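Local coordinates for CLIP-associating protein (PDB 4G3A) that tracks microtubule plus ends, stabilises dynamic microtubules and is required for mitotic spindle formation, this chain being its N-terminal TOG-like domain, at residues P171-L176 against E186-T191; Q26-L31 against M55-G60; L113-M118 against L156-T161; E75-K78 against D83-A86; D206-D211 against S216-L221. One frame throughout, in Å; residues are numbered along the deposited sequence. Where two conformers were deposited one is given.

Contact 1 of 5, residues P171-L176 against E186-T191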
# COMPACT_ATOMS: atom_id res chain seq x y z
N PRO A 171 14.08 1.09 14.41
CA PRO A 171 15.29 1.74 13.90
C PRO A 171 15.14 2.31 12.47
O PRO A 171 15.54 3.45 12.24
CB PRO A 171 16.37 0.65 14.00
CG PRO A 171 15.85 -0.28 15.06
CD PRO A 171 14.35 -0.28 14.89
N PRO A 172 14.55 1.55 11.52
CA PRO A 172 14.36 2.22 10.23
C PRO A 172 13.44 3.44 10.27
O PRO A 172 13.72 4.40 9.56
CB PRO A 172 13.76 1.12 9.33
CG PRO A 172 13.40 0.00 10.24
CD PRO A 172 14.27 0.11 11.44
N VAL A 173 12.37 3.41 11.06
CA VAL A 173 11.54 4.61 11.17
C VAL A 173 12.36 5.77 11.78
O VAL A 173 12.27 6.92 11.35
CB VAL A 173 10.28 4.35 12.02
CG1 VAL A 173 9.57 5.68 12.35
CG2 VAL A 173 9.35 3.39 11.29
N CYS A 174 13.16 5.46 12.78
CA CYS A 174 14.00 6.49 13.38
C CYS A 174 14.99 7.07 12.36
O CYS A 174 15.24 8.27 12.36
CB CYS A 174 14.72 5.97 14.62
SG CYS A 174 13.64 5.82 16.08
N ALA A 175 15.53 6.22 11.49
CA ALA A 175 16.41 6.70 10.42
C ALA A 175 15.72 7.76 9.57
O ALA A 175 16.37 8.69 9.09
CB ALA A 175 16.89 5.54 9.55
N LEU A 176 14.42 7.61 9.35
CA LEU A 176 13.67 8.59 8.57
C LEU A 176 13.45 9.94 9.26
O LEU A 176 13.04 10.90 8.61
CB LEU A 176 12.35 8.00 8.07
CG LEU A 176 12.52 6.89 7.01
CD1 LEU A 176 11.17 6.52 6.41
CD2 LEU A 176 13.48 7.33 5.92
N GLU A 186 8.66 14.67 9.24
CA GLU A 186 7.42 14.88 10.00
C GLU A 186 6.52 13.64 10.06
O GLU A 186 5.89 13.38 11.08
CB GLU A 186 6.67 16.11 9.49
CG GLU A 186 7.40 17.40 9.83
CD GLU A 186 6.63 18.65 9.45
OE1 GLU A 186 5.74 18.56 8.58
OE2 GLU A 186 6.92 19.72 10.03
N ALA A 187 6.46 12.89 8.96
CA ALA A 187 5.71 11.63 8.92
C ALA A 187 6.30 10.60 9.87
O ALA A 187 5.58 9.83 10.51
CB ALA A 187 5.70 11.08 7.51
N ALA A 188 7.63 10.56 9.94
CA ALA A 188 8.33 9.61 10.79
C ALA A 188 7.98 9.89 12.25
O ALA A 188 7.76 8.96 13.04
CB ALA A 188 9.84 9.72 10.56
N ILE A 189 7.94 11.17 12.60
CA ILE A 189 7.55 11.59 13.95
C ILE A 189 6.16 11.08 14.28
O ILE A 189 5.97 10.39 15.28
CB ILE A 189 7.55 13.12 14.10
CG1 ILE A 189 8.97 13.66 13.96
CG2 ILE A 189 6.97 13.52 15.45
CD1 ILE A 189 9.05 15.17 13.84
N GLN A 190 5.20 11.42 13.44
CA GLN A 190 3.83 11.00 13.68
C GLN A 190 3.68 9.48 13.71
O GLN A 190 2.85 8.96 14.46
CB GLN A 190 2.86 11.61 12.66
CG GLN A 190 1.41 11.51 13.09
CD GLN A 190 1.18 12.15 14.45
OE1 GLN A 190 1.87 13.10 14.82
NE2 GLN A 190 0.23 11.62 15.20
N THR A 191 4.50 8.76 12.95
CA THR A 191 4.45 7.29 12.94
C THR A 191 4.85 6.70 14.30
O THR A 191 4.22 5.76 14.80
CB THR A 191 5.36 6.68 11.84
OG1 THR A 191 4.91 7.11 10.55
CG2 THR A 191 5.34 5.17 11.90
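Val-173 and Leu-176 meet Ala-188 in a buried apolar contact between the two helices of a HEAT repeat, helix 170-175 and helix 182-199. The smallest side chain sets the spacing. With only a methyl group at Ala-188, the CA atoms of Leu-176 and Ala-188 come within 5.9 Å, close enough for the methyl to touch main chain as well as side chain. Ala-188 CB lies 3.8 Å from Val-173 O and the same distance from the carbonyl carbon of Leu-176; its nearest side-chain neighbour across the contact is Leu-176 CB at 3.9 Å. One helical turn on, Val-173 CG1 meets Thr-191 CG2 at 4.3 Å. Val-173 holds CG1 anti to the backbone N (chi1 169°), which carries that methyl to the neighbouring helix.

Thr-191 suits a buried place because its hydroxyl is satisfied within its own helix: OG1 donates to Ala-187 O at 2.8 Å, from above the carbonyl plane on the face away from Thr-191 N, which also donates to that oxygen. Leu-149 of helix 142-159 lies against Val-173, Leu-176 and Thr-191. Cohesion across the pair therefore comes from methyl and methylene groups packed on each other and on the backbone rather than from polar bonds.

Contact 2 of 5, residues Q26-L31 against M55-G60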
# COMPACT_ATOMS: atom_id res chain seq x y z
N GLN A 26 -12.87 3.42 -21.29
CA GLN A 26 -14.21 2.88 -21.10
C GLN A 26 -14.12 1.42 -20.68
O GLN A 26 -14.83 0.96 -19.79
CB GLN A 26 -15.04 3.03 -22.38
CG GLN A 26 -15.98 4.21 -22.34
CD GLN A 26 -16.90 4.16 -21.13
OE1 GLN A 26 -17.07 5.16 -20.43
NE2 GLN A 26 -17.51 3.00 -20.89
N LEU A 27 -13.24 0.69 -21.36
CA LEU A 27 -12.96 -0.70 -21.04
C LEU A 27 -12.51 -0.81 -19.57
O LEU A 27 -13.00 -1.67 -18.82
CB LEU A 27 -11.86 -1.20 -21.98
CG LEU A 27 -11.81 -2.67 -22.36
CD1 LEU A 27 -13.21 -3.21 -22.63
CD2 LEU A 27 -10.94 -2.85 -23.60
N ALA A 28 -11.60 0.06 -19.15
CA ALA A 28 -11.11 0.04 -17.78
C ALA A 28 -12.24 0.27 -16.79
O ALA A 28 -12.38 -0.46 -15.81
CB ALA A 28 -10.01 1.07 -17.58
N GLU A 29 -13.07 1.28 -17.05
CA GLU A 29 -14.17 1.59 -16.15
C GLU A 29 -15.15 0.43 -16.07
O GLU A 29 -15.64 0.08 -15.00
CB GLU A 29 -14.89 2.87 -16.60
CG GLU A 29 -15.73 3.52 -15.51
CD GLU A 29 -16.66 4.59 -16.06
OE1 GLU A 29 -16.43 5.05 -17.20
OE2 GLU A 29 -17.61 4.98 -15.34
N ASP A 30 -15.45 -0.17 -17.22
CA ASP A 30 -16.41 -1.27 -17.26
C ASP A 30 -15.88 -2.53 -16.61
O ASP A 30 -16.62 -3.24 -15.93
CB ASP A 30 -16.83 -1.55 -18.70
CG ASP A 30 -17.62 -0.41 -19.31
OD1 ASP A 30 -18.27 0.33 -18.53
OD2 ASP A 30 -17.60 -0.27 -20.55
N LEU A 31 -14.59 -2.81 -16.82
CA LEU A 31 -13.94 -3.94 -16.16
C LEU A 31 -14.14 -3.84 -14.65
O LEU A 31 -14.60 -4.79 -14.01
CB LEU A 31 -12.44 -3.97 -16.51
CG LEU A 31 -11.64 -5.28 -16.34
CD1 LEU A 31 -10.15 -5.01 -16.33
CD2 LEU A 31 -12.02 -5.97 -15.09
N MSE A 55 -1.24 -5.27 -16.57
CA MSE A 55 0.12 -4.81 -16.27
C MSE A 55 0.54 -3.56 -17.04
O MSE A 55 1.07 -2.62 -16.45
CB MSE A 55 1.13 -5.94 -16.41
CG MSE A 55 0.98 -7.01 -15.33
SE MSE A 55 1.14 -6.26 -13.53
CE MSE A 55 2.83 -5.33 -13.78
N PRO A 56 0.32 -3.53 -18.37
CA PRO A 56 0.62 -2.30 -19.12
C PRO A 56 -0.21 -1.10 -18.66
O PRO A 56 0.25 0.04 -18.77
CB PRO A 56 0.26 -2.68 -20.56
CG PRO A 56 0.45 -4.15 -20.61
CD PRO A 56 0.01 -4.66 -19.26
N TRP A 57 -1.42 -1.34 -18.17
CA TRP A 57 -2.25 -0.27 -17.64
C TRP A 57 -1.61 0.26 -16.35
O TRP A 57 -1.43 1.46 -16.15
CB TRP A 57 -3.65 -0.79 -17.33
CG TRP A 57 -4.50 -1.13 -18.53
CD1 TRP A 57 -4.10 -1.19 -19.83
CD2 TRP A 57 -5.90 -1.45 -18.52
NE1 TRP A 57 -5.17 -1.53 -20.64
CE2 TRP A 57 -6.29 -1.69 -19.86
CE3 TRP A 57 -6.87 -1.54 -17.51
CZ2 TRP A 57 -7.59 -2.02 -20.21
CZ3 TRP A 57 -8.17 -1.88 -17.87
CH2 TRP A 57 -8.52 -2.12 -19.21
N LEU A 58 -1.27 -0.66 -15.46
CA LEU A 58 -0.71 -0.29 -14.17
C LEU A 58 0.64 0.40 -14.35
O LEU A 58 0.88 1.45 -13.75
CB LEU A 58 -0.54 -1.53 -13.30
CG LEU A 58 0.14 -1.32 -11.95
CD1 LEU A 58 -0.72 -0.41 -11.09
CD2 LEU A 58 0.37 -2.65 -11.27
N THR A 59 1.50 -0.17 -15.18
CA THR A 59 2.83 0.38 -15.41
C THR A 59 2.83 1.47 -16.48
O THR A 59 3.88 1.88 -16.96
CB THR A 59 3.82 -0.73 -15.84
OG1 THR A 59 3.50 -1.16 -17.17
CG2 THR A 59 3.74 -1.91 -14.88
N GLY A 60 1.64 1.94 -16.85
CA GLY A 60 1.48 2.84 -17.98
C GLY A 60 1.60 4.32 -17.67
O GLY A 60 1.82 4.72 -16.53
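Trp-57 reaches across to Ala-28 and joins helix 47-58, in the first HEAT repeat of the TOG domain, to helix 21-36, which precedes that repeat in the chain. The two backbones stand well apart, with 8.9 Å between the CA atoms of Ala-28 and Trp-57, and a large indole spans the distance.

The polar bond at the end of helix 47-58 runs within the segment: Thr-59 OG1 donates to Met-55 O at 2.9 Å, an oxygen that also accepts from Thr-59 N. Arg-98 of helix 88-98 holds the carbonyls of Leu-58 and Gly-60.

The contacts between the segments are apolar and made by the six-membered part of the indole. CZ3 of Trp-57 lies 3.5 Å from both CB and CA of Ala-28, so the ring reaches the backbone of the facing helix; alanine suits this place because a longer side chain would stand in the way. Leu-27 and Leu-31 lie one position before and three after Ala-28: Leu-27 CB is 4.4 Å from Trp-57 CH2, a looser touch. Trp-57 has CG anti to its carbonyl carbon (chi1 -71°), which directs the indole at helix 21-36. Around the pair, Met-16 of helix 9-18 and Ile-65 of helix 63-80 also touch the tryptophan. Leu-31 approaches at an angle and places CD1 4.0 Å from Trp-57 CZ3.

Contact 3 of 5, residues L113-M118 against L156-T161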
# COMPACT_ATOMS: atom_id res chain seq x y z
N LEU A 113 -5.41 -0.95 -2.44
CA LEU A 113 -4.98 -2.27 -2.91
C LEU A 113 -4.15 -2.99 -1.85
O LEU A 113 -4.32 -4.20 -1.61
CB LEU A 113 -4.18 -2.15 -4.22
CG LEU A 113 -3.74 -3.45 -4.90
CD1 LEU A 113 -3.47 -3.27 -6.43
CD2 LEU A 113 -2.54 -4.07 -4.20
N LEU A 114 -3.23 -2.25 -1.22
CA LEU A 114 -2.41 -2.83 -0.16
C LEU A 114 -3.27 -3.28 1.03
O LEU A 114 -3.08 -4.37 1.55
CB LEU A 114 -1.31 -1.85 0.30
CG LEU A 114 -0.28 -1.46 -0.75
CD1 LEU A 114 0.67 -0.40 -0.18
CD2 LEU A 114 0.49 -2.68 -1.24
N ARG A 115 -4.21 -2.45 1.46
CA ARG A 115 -5.09 -2.86 2.56
C ARG A 115 -5.94 -4.08 2.17
O ARG A 115 -6.19 -4.97 2.99
CB ARG A 115 -5.95 -1.69 3.02
CG ARG A 115 -5.13 -0.55 3.65
CD ARG A 115 -6.00 0.40 4.49
NE ARG A 115 -7.00 1.10 3.69
CZ ARG A 115 -6.76 2.25 3.06
NH1 ARG A 115 -5.56 2.81 3.12
NH2 ARG A 115 -7.72 2.83 2.35
N ASP A 116 -6.37 -4.13 0.91
CA ASP A 116 -7.17 -5.25 0.43
C ASP A 116 -6.39 -6.56 0.46
O ASP A 116 -6.93 -7.60 0.84
CB ASP A 116 -7.73 -4.97 -0.98
CG ASP A 116 -8.84 -3.92 -0.98
OD1 ASP A 116 -9.52 -3.74 0.06
OD2 ASP A 116 -9.02 -3.27 -2.02
N LEU A 117 -5.11 -6.52 0.10
CA LEU A 117 -4.26 -7.71 0.20
C LEU A 117 -4.30 -8.32 1.61
O LEU A 117 -4.32 -9.54 1.78
CB LEU A 117 -2.81 -7.38 -0.17
CG LEU A 117 -2.44 -7.04 -1.61
CD1 LEU A 117 -1.01 -6.52 -1.71
CD2 LEU A 117 -2.62 -8.26 -2.54
N MSE A 118 -4.30 -7.46 2.62
CA MSE A 118 -4.27 -7.91 4.00
C MSE A 118 -5.67 -8.28 4.47
O MSE A 118 -5.87 -9.32 5.07
CB MSE A 118 -3.66 -6.83 4.89
CG MSE A 118 -2.19 -6.57 4.59
SE MSE A 118 -1.41 -5.27 5.85
CE MSE A 118 -2.17 -3.67 5.06
N LEU A 156 -1.29 -1.07 11.59
CA LEU A 156 -1.29 -1.16 13.05
C LEU A 156 -2.66 -0.81 13.60
O LEU A 156 -3.21 -1.52 14.45
CB LEU A 156 -0.23 -0.21 13.62
CG LEU A 156 0.24 -0.40 15.07
CD1 LEU A 156 0.88 -1.77 15.24
CD2 LEU A 156 1.21 0.72 15.48
N HIS A 157 -3.22 0.29 13.13
CA HIS A 157 -4.53 0.70 13.60
C HIS A 157 -5.57 -0.37 13.29
O HIS A 157 -6.46 -0.62 14.09
CB HIS A 157 -4.92 2.06 13.03
CG HIS A 157 -4.17 3.21 13.66
ND1 HIS A 157 -3.53 3.11 14.86
CD2 HIS A 157 -4.00 4.49 13.23
CE1 HIS A 157 -2.97 4.28 15.17
NE2 HIS A 157 -3.24 5.12 14.20
N GLU A 158 -5.45 -1.04 12.15
CA GLU A 158 -6.47 -2.00 11.72
C GLU A 158 -6.29 -3.37 12.36
O GLU A 158 -7.28 -4.04 12.70
CB GLU A 158 -6.51 -2.12 10.19
CG GLU A 158 -7.32 -1.02 9.52
CD GLU A 158 -7.01 -0.89 8.03
OE1 GLU A 158 -7.12 -1.90 7.30
OE2 GLU A 158 -6.66 0.23 7.60
N TYR A 159 -5.04 -3.77 12.57
CA TYR A 159 -4.77 -5.12 13.06
C TYR A 159 -4.21 -5.23 14.48
O TYR A 159 -4.32 -6.28 15.11
CB TYR A 159 -3.87 -5.87 12.08
CG TYR A 159 -4.55 -6.01 10.73
CD1 TYR A 159 -5.59 -6.90 10.55
CD2 TYR A 159 -4.16 -5.23 9.66
CE1 TYR A 159 -6.23 -7.03 9.34
CE2 TYR A 159 -4.78 -5.35 8.44
CZ TYR A 159 -5.83 -6.24 8.28
OH TYR A 159 -6.45 -6.37 7.06
N GLY A 160 -3.60 -4.16 14.98
CA GLY A 160 -3.04 -4.17 16.32
C GLY A 160 -1.82 -5.06 16.47
O GLY A 160 -1.39 -5.69 15.51
N THR A 161 -1.26 -5.10 17.68
CA THR A 161 0.01 -5.80 17.93
C THR A 161 -0.10 -7.33 17.88
O THR A 161 0.92 -8.03 17.91
CB THR A 161 0.62 -5.35 19.29
OG1 THR A 161 -0.21 -5.81 20.36
CG2 THR A 161 0.73 -3.85 19.35
O HOH W 1 -6.26 -4.03 5.63
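A water-bridged helix-helix contact links Arg-115 with Glu-158 and Tyr-159 in the stacked helices of the TOG domain, between helix 104-119 of the second HEAT repeat and the C-terminal end of helix 142-159. The CA atoms of Arg-115 and Glu-158 are 9.3 Å apart, so long side chains and one water span the interval.

The water donates to Arg-115 O and to Glu-158 OE1, each at 2.8 Å, and is hydrogen-bonded to the Tyr-159 hydroxyl as well. Three bonds thus fix it, tying a helix carbonyl to two neighbouring side chains of the other helix. Glutamate and tyrosine suit these adjacent positions because both place an oxygen at the end of a long side chain, and Glu-158 CB lies over one face of the tyrosine ring, offset toward its rim.

Arg-115 and Glu-158 carry opposite charges that probably attract, but they form no salt bridge. The guanidinium and carboxylate planes are 76° apart, and Glu-158 OE2 lies well out of the guanidinium plane, 4.0 Å from Arg-115 NE. The closest approach of the carboxylate is instead to the arginine's aliphatic part, OE2 to Arg-115 CD at 3.2 Å.

Met-118, a selenomethionine, supplies the apolar portion, and both it and Tyr-159 touch Pro-125 of helix 125-136. With CG anti to the carbonyl carbon (chi1 -65°) and a bend at chi3, the selenium of Met-118 makes an oblique Met-aromatic contact, 5.3 Å from the centroid of the Tyr-159 ring. Nearer the backbone, Met-118 CB lies 4.0 Å from Tyr-159 CE2 and 3.6 Å from Tyr-159 OH.

Contact 4 of 5, residues E75-K78 against D83-A86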
# COMPACT_ATOMS: atom_id res chain seq x y z
N GLU A 75 -10.44 -5.59 -6.89
CA GLU A 75 -11.61 -6.45 -7.07
C GLU A 75 -11.23 -7.93 -7.22
O GLU A 75 -11.89 -8.80 -6.65
CB GLU A 75 -12.47 -5.97 -8.25
CG GLU A 75 -13.08 -4.60 -8.01
CD GLU A 75 -13.82 -4.51 -6.68
OE1 GLU A 75 -14.56 -5.46 -6.33
OE2 GLU A 75 -13.65 -3.49 -5.98
N LEU A 76 -10.17 -8.21 -7.97
CA LEU A 76 -9.65 -9.59 -8.07
C LEU A 76 -9.19 -10.11 -6.71
O LEU A 76 -9.43 -11.27 -6.37
CB LEU A 76 -8.50 -9.67 -9.08
CG LEU A 76 -8.85 -9.37 -10.54
CD1 LEU A 76 -7.59 -9.16 -11.37
CD2 LEU A 76 -9.71 -10.49 -11.12
N ILE A 77 -8.51 -9.26 -5.95
CA ILE A 77 -8.07 -9.64 -4.61
C ILE A 77 -9.28 -10.03 -3.77
O ILE A 77 -9.27 -11.05 -3.10
CB ILE A 77 -7.32 -8.50 -3.91
CG1 ILE A 77 -5.95 -8.29 -4.55
CG2 ILE A 77 -7.15 -8.78 -2.43
CD1 ILE A 77 -5.40 -6.92 -4.29
N LYS A 78 -10.32 -9.19 -3.81
CA LYS A 78 -11.53 -9.47 -3.04
C LYS A 78 -12.17 -10.79 -3.45
O LYS A 78 -12.62 -11.56 -2.60
CB LYS A 78 -12.54 -8.33 -3.18
CG LYS A 78 -12.09 -7.05 -2.54
CD LYS A 78 -13.05 -5.94 -2.87
CE LYS A 78 -12.41 -4.59 -2.66
NZ LYS A 78 -13.37 -3.52 -3.04
N ASP A 83 -5.86 -16.94 -3.27
CA ASP A 83 -5.50 -17.38 -4.61
C ASP A 83 -4.75 -16.29 -5.38
O ASP A 83 -3.91 -16.58 -6.23
CB ASP A 83 -6.73 -17.89 -5.38
CG ASP A 83 -7.30 -19.17 -4.79
OD1 ASP A 83 -6.52 -19.98 -4.25
OD2 ASP A 83 -8.53 -19.36 -4.86
N PHE A 84 -5.03 -15.04 -5.05
CA PHE A 84 -4.36 -13.91 -5.69
C PHE A 84 -2.85 -13.92 -5.46
O PHE A 84 -2.10 -13.31 -6.22
CB PHE A 84 -4.92 -12.57 -5.21
CG PHE A 84 -4.43 -11.39 -6.01
CD1 PHE A 84 -3.28 -10.72 -5.63
CD2 PHE A 84 -5.12 -10.97 -7.14
CE1 PHE A 84 -2.82 -9.64 -6.37
CE2 PHE A 84 -4.67 -9.90 -7.89
CZ PHE A 84 -3.53 -9.22 -7.51
N ASN A 85 -2.40 -14.62 -4.42
CA ASN A 85 -1.01 -14.50 -4.00
C ASN A 85 -0.04 -15.01 -5.06
O ASN A 85 1.16 -14.80 -4.95
CB ASN A 85 -0.76 -15.18 -2.65
CG ASN A 85 0.49 -14.67 -1.96
OD1 ASN A 85 0.85 -13.50 -2.09
ND2 ASN A 85 1.16 -15.55 -1.23
N ALA A 86 -0.58 -15.66 -6.08
CA ALA A 86 0.22 -16.10 -7.21
C ALA A 86 0.74 -14.90 -8.01
O ALA A 86 1.72 -15.01 -8.74
CB ALA A 86 -0.59 -17.01 -8.11
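Ile-77 on helix 63-80 and Phe-84 in the following turn bring their CA atoms to 5.8 Å, as the chain folds back through a short 3-10 segment. This is the turn between consecutive HEAT repeats: Ile-77 belongs to the first, and helix 88-98 of the second begins soon after Phe-84.

A CH-pi contact carries the pair. Ile-77 CG1 sits over the centre of the Phe-84 ring, 3.6 Å from the centroid and only 4° off the ring normal, so that it is almost equally far from all six ring carbons. Phe-84 keeps CG anti to the backbone N (chi1 -170°), laying its ring back against the helix. A flat ring suits this place because it offers Ile-77 a broad face while still reaching Leu-76. An alanine at Phe-84 would remove that face and is likely to open a gap beside Ile-77 CG1 and Leu-76 CB, weakening the hold of the turn on its helix.

Leu-117 of helix 104-119 touches both Ile-77 and Phe-84, extending the apolar cluster into the second repeat. Leu-76 CB comes in obliquely, 4.0 Å from Phe-84 CE2.

Contact 5 of 5, residues D206-D211 against S216-L221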
# COMPACT_ATOMS: atom_id res chain seq x y z
N ASP A 206 13.33 2.39 24.63
CA ASP A 206 13.72 1.84 23.33
C ASP A 206 14.35 2.92 22.48
O ASP A 206 15.37 2.70 21.83
CB ASP A 206 12.49 1.31 22.59
CG ASP A 206 12.14 -0.12 22.98
OD1 ASP A 206 12.92 -0.75 23.72
OD2 ASP A 206 11.08 -0.60 22.52
N LEU A 207 13.70 4.08 22.45
CA LEU A 207 14.21 5.19 21.66
C LEU A 207 15.45 5.77 22.32
O LEU A 207 16.34 6.28 21.66
CB LEU A 207 13.15 6.27 21.46
CG LEU A 207 11.87 5.82 20.75
CD1 LEU A 207 10.77 6.87 20.95
CD2 LEU A 207 12.12 5.55 19.26
N ARG A 208 15.52 5.69 23.64
CA ARG A 208 16.65 6.30 24.32
C ARG A 208 17.96 5.57 23.99
O ARG A 208 19.03 6.18 24.02
CB ARG A 208 16.42 6.36 25.83
CG ARG A 208 17.28 7.40 26.52
CD ARG A 208 17.08 7.35 28.00
NE ARG A 208 18.04 8.18 28.71
CZ ARG A 208 17.74 9.33 29.31
NH1 ARG A 208 16.50 9.79 29.28
NH2 ARG A 208 18.69 10.01 29.94
N ARG A 209 17.87 4.29 23.67
CA ARG A 209 19.02 3.49 23.24
C ARG A 209 19.37 3.75 21.77
O ARG A 209 20.43 3.38 21.29
CB ARG A 209 18.75 2.00 23.45
CG ARG A 209 17.88 1.39 22.35
CD ARG A 209 17.54 -0.08 22.58
NE ARG A 209 18.64 -0.98 22.27
CZ ARG A 209 19.15 -1.17 21.05
NH1 ARG A 209 18.66 -0.51 20.01
NH2 ARG A 209 20.15 -2.02 20.87
N MSE A 210 18.45 4.38 21.05
CA MSE A 210 18.64 4.68 19.64
C MSE A 210 19.61 5.84 19.52
O MSE A 210 19.20 6.99 19.45
CB MSE A 210 17.29 5.07 19.01
CG MSE A 210 17.01 4.47 17.66
SE MSE A 210 16.70 2.55 17.74
CE MSE A 210 15.11 2.52 18.81
N ASP A 211 20.91 5.54 19.50
CA ASP A 211 21.92 6.59 19.40
C ASP A 211 21.78 7.39 18.11
O ASP A 211 22.34 8.47 17.96
CB ASP A 211 23.34 6.02 19.55
CG ASP A 211 23.63 4.91 18.56
OD1 ASP A 211 22.73 4.52 17.80
OD2 ASP A 211 24.78 4.42 18.57
N SER A 216 17.38 16.01 21.23
CA SER A 216 16.35 17.00 20.99
C SER A 216 15.06 16.37 20.44
O SER A 216 13.94 16.82 20.75
CB SER A 216 16.88 18.07 20.04
OG SER A 216 17.33 17.47 18.84
N LYS A 217 15.20 15.33 19.63
CA LYS A 217 14.02 14.66 19.08
C LYS A 217 13.44 13.65 20.06
O LYS A 217 12.23 13.45 20.10
CB LYS A 217 14.33 14.02 17.73
CG LYS A 217 14.54 15.06 16.64
CD LYS A 217 14.74 14.44 15.27
CE LYS A 217 14.90 15.52 14.21
NZ LYS A 217 15.41 14.97 12.92
N LEU A 218 14.31 13.04 20.87
CA LEU A 218 13.86 12.17 21.94
C LEU A 218 12.95 12.98 22.86
O LEU A 218 11.89 12.51 23.29
CB LEU A 218 15.07 11.64 22.72
CG LEU A 218 14.82 10.64 23.85
CD1 LEU A 218 14.17 9.37 23.31
CD2 LEU A 218 16.13 10.32 24.56
N ALA A 219 13.37 14.21 23.15
CA ALA A 219 12.62 15.07 24.06
C ALA A 219 11.29 15.45 23.43
O ALA A 219 10.25 15.47 24.09
CB ALA A 219 13.43 16.33 24.41
N MSE A 220 11.33 15.75 22.14
CA MSE A 220 10.15 16.17 21.40
C MSE A 220 9.16 15.01 21.29
O MSE A 220 7.95 15.19 21.42
CB MSE A 220 10.59 16.64 20.02
CG MSE A 220 9.54 17.40 19.24
SE MSE A 220 9.32 16.61 17.48
CE MSE A 220 8.79 14.88 18.07
N LEU A 221 9.69 13.82 21.05
CA LEU A 221 8.87 12.62 20.96
C LEU A 221 8.23 12.35 22.31
O LEU A 221 7.04 12.04 22.40
CB LEU A 221 9.72 11.43 20.52
CG LEU A 221 10.09 11.39 19.03
CD1 LEU A 221 11.19 10.38 18.75
CD2 LEU A 221 8.87 11.08 18.19
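The C-terminal helical hairpin brings Leu-207 and Arg-208, on the short helix 203-208, against Leu-218 and Leu-221 of helix 215-229. Leu-218 contributes most, its two methyls touching different residues. CD1 lies 3.8 Å from Leu-207 CB, while CD2 meets the aliphatic part of Arg-208, 3.7 Å from its CG. The leucine places its own CG anti to the backbone N (chi1 -176°), and this brings the branched end nearer to the opposing helix than the direction of its first bond would suggest.

The contact closes the HEAT-like helical array of the TOG domain at its C-terminal end, where helix 182-199 lies against helix 215-229 through Ile-189, which touches Leu-221, and Leu-192, which does so too. Leu-207 also packs on Ile-170 and Cys-174 of helix 170-175; a leucine suits a buried place with apolar neighbours from two other helices. With an alanine in place of Leu-218, both methyls would be gone, and the CB of Leu-207 and the CG of Arg-208 would probably lose their shared cover, setting the arginine chain freer to move.

Arg-208 suits the more exposed border: its chain is extended from CG to NE and crosses Leu-218 at about a right angle, giving methylene to the leucine, and the charged end lies beyond this contact. Deeper in, Leu-207 and Leu-221 also cross at about a right angle, their CD1 atoms 4.2 Å apart.

Overall arrangement
Along the chain the contacts come in the order 2, 4, 3, 1, 5, each closing before the next opens, as expected of an all-helical array of HEAT type. Contacts 2 and 5, near the two ends, have centres about 46 Å apart on opposite sides of the chain's centre, whereas contact 3 lies about 9 Å from it. Contact 4 touches contact 3 through Ile-77 and Leu-117, and contact 1 touches contact 5 through Cys-174 and Leu-207. Helix 142-159 carries residues 156-161 of contact 3, and its Leu-149 packs on contact 1, though the two contacts do not touch. Local packing, passed from helix to helix, thus builds the elongated TOG-like domain of this microtubule-binding protein.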